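Local coordinates for protein esterase D (Lactobacillus rhamnosus, PDB 3DYV) that probably hydrolyses carboxylic esters, as a serine hydrolase of the alpha/beta-hydrolase fold, at residues A[125-130]-A[174-179]. Residues are numbered along the deposited sequence; the frame is centred on the assembly and turned at random.
Sequences SPILPG and TTVAAD
Ile127, Leu128 and Pro129 lay three successive side chains against the C-terminal part of helix 155-178, where Thr174, Val176 and Ala177 receive them. Ala177 sits in the middle: its short methyl lets the loop come close, with the CA atoms of Leu128 and Ala177 5.8 Å apart. Leu128 meets it chiefly with CD1, which comes to 3.5 Å from Ala177 CB. Ile127 approaches the same methyl with its CG2 branch, 4.2 Å from Ala177 CB, and this branch also meets Val176 CG1 at 4.1 Å. Both branches stand anti to their own backbone N, and the two side chains cross at about a right angle. One residue later in the loop, and nearly a turn earlier in the helix than Ala177, the ring of Pro129 crosses Thr174 at a similar angle; Pro129 CG presses on Thr174 CG2 at 3.5 Å, tighter than a usual carbon-carbon contact. With chi1 at 59°, Thr174 OG1 hydrogen-bonds the carbonyl O of Gln171, while CG2 is left facing Pro129. No hydrogen bond joins the segments; the contact is apolar, buried at Ile127 and Val176 and open to solvent at Pro129 and Thr174. Ile127 is the central residue of a classic gamma turn (phi 75°, psi -59°), closed by a hydrogen bond from Leu128 N to Pro126 O, 2.7 Å long. Ser125 OG hydrogen-bonds the backbone O of Ser101, the predicted nucleophile, whose side chain is about 8 Å from that of Ile127. In this alpha/beta-hydrolase fold the contact joins the two ends of the helical region between strands 119-123 and 187-192, with helix 102-113 bordering Ile127 and Val176 and helix 202-209 meeting Pro126 and Ile127.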
loop_
_atom_site.group_PDB
_atom_site.type_symbol
_atom_site.label_atom_id
_atom_site.label_comp_id
_atom_site.label_asym_id
_atom_site.label_seq_id
_atom_site.Cartn_x
_atom_site.Cartn_y
_atom_site.Cartn_z
ATOM N N SER A 125 -1.826 -5.663 -4.376
ATOM C CA SER A 125 -0.928 -4.825 -5.179
ATOM C C SER A 125 -0.095 -5.697 -6.124
ATOM O O SER A 125 1.051 -6.038 -5.816
ATOM C CB SER A 125 -0.002 -3.997 -4.286
ATOM O OG SER A 125 0.768 -3.083 -5.054
ATOM N N PRO A 126 -0.672 -6.072 -7.278
ATOM C CA PRO A 126 0.026 -6.910 -8.260
ATOM C C PRO A 126 1.312 -6.320 -8.862
ATOM O O PRO A 126 2.102 -7.070 -9.440
ATOM C CB PRO A 126 -1.025 -7.105 -9.359
ATOM C CG PRO A 126 -2.329 -6.820 -8.704
ATOM C CD PRO A 126 -2.040 -5.751 -7.719
ATOM N N ILE A 127 1.502 -5.003 -8.748
ATOM C CA ILE A 127 2.720 -4.307 -9.201
ATOM C C ILE A 127 2.755 -4.170 -10.725
ATOM O O ILE A 127 2.824 -3.058 -11.254
ATOM C CB ILE A 127 4.041 -4.987 -8.718
ATOM C CG1 ILE A 127 4.040 -5.221 -7.201
ATOM C CG2 ILE A 127 5.238 -4.141 -9.108
ATOM C CD1 ILE A 127 3.832 -3.969 -6.361
ATOM N N LEU A 128 2.720 -5.306 -11.414
ATOM C CA LEU A 128 2.622 -5.339 -12.871
ATOM C C LEU A 128 1.336 -4.612 -13.284
ATOM O O LEU A 128 0.250 -4.994 -12.844
ATOM C CB LEU A 128 2.591 -6.793 -13.369
ATOM C CG LEU A 128 3.861 -7.658 -13.255
ATOM C CD1 LEU A 128 4.994 -7.053 -14.048
ATOM C CD2 LEU A 128 4.310 -7.895 -11.810
ATOM N N PRO A 129 1.450 -3.542 -14.096
ATOM C CA PRO A 129 0.232 -2.815 -14.474
ATOM C C PRO A 129 -0.709 -3.612 -15.379
ATOM O O PRO A 129 -0.261 -4.407 -16.204
ATOM C CB PRO A 129 0.758 -1.576 -15.218
ATOM C CG PRO A 129 2.216 -1.532 -14.972
ATOM C CD PRO A 129 2.656 -2.928 -14.677
ATOM N N GLY A 130 -2.009 -3.394 -15.216
ATOM C CA GLY A 130 -3.005 -4.065 -16.045
ATOM C C GLY A 130 -4.307 -3.296 -16.077
ATOM O O GLY A 130 -4.362 -2.131 -15.677
ATOM N N THR A 174 6.223 0.075 -13.384
ATOM C CA THR A 174 6.908 -0.782 -14.360
ATOM C C THR A 174 8.407 -0.906 -14.062
ATOM O O THR A 174 9.004 -1.959 -14.278
ATOM C CB THR A 174 6.700 -0.319 -15.825
ATOM O OG1 THR A 174 7.191 1.015 -16.002
ATOM C CG2 THR A 174 5.229 -0.382 -16.208
ATOM N N THR A 175 9.008 0.164 -13.549
ATOM C CA THR A 175 10.406 0.118 -13.127
ATOM C C THR A 175 10.577 -0.822 -11.938
ATOM O O THR A 175 11.500 -1.639 -11.910
ATOM C CB THR A 175 10.919 1.523 -12.787
ATOM O OG1 THR A 175 10.853 2.333 -13.966
ATOM C CG2 THR A 175 12.349 1.478 -12.276
ATOM N N VAL A 176 9.671 -0.712 -10.969
ATOM C CA VAL A 176 9.659 -1.623 -9.835
ATOM C C VAL A 176 9.472 -3.060 -10.316
ATOM O O VAL A 176 10.162 -3.958 -9.856
ATOM C CB VAL A 176 8.559 -1.257 -8.810
ATOM C CG1 VAL A 176 8.573 -2.236 -7.651
ATOM C CG2 VAL A 176 8.754 0.177 -8.311
ATOM N N ALA A 177 8.560 -3.270 -11.265
ATOM C CA ALA A 177 8.312 -4.611 -11.801
ATOM C C ALA A 177 9.562 -5.215 -12.456
ATOM O O ALA A 177 9.874 -6.392 -12.251
ATOM C CB ALA A 177 7.154 -4.579 -12.786
ATOM N N ALA A 178 10.277 -4.401 -13.228
ATOM C CA ALA A 178 11.497 -4.842 -13.925
ATOM C C ALA A 178 12.646 -5.189 -12.969
ATOM O O ALA A 178 13.575 -5.912 -13.349
ATOM C CB ALA A 178 11.950 -3.767 -14.917
ATOM N N ASP A 179 12.587 -4.662 -11.745
ATOM C CA ASP A 179 13.607 -4.913 -10.720
ATOM C C ASP A 179 13.203 -5.985 -9.696
ATOM O O ASP A 179 13.878 -6.150 -8.680
ATOM C CB ASP A 179 13.947 -3.605 -9.984
ATOM C CG ASP A 179 14.843 -2.678 -10.796
ATOM O OD1 ASP A 179 15.578 -3.152 -11.685
ATOM O OD2 ASP A 179 14.827 -1.460 -10.529
#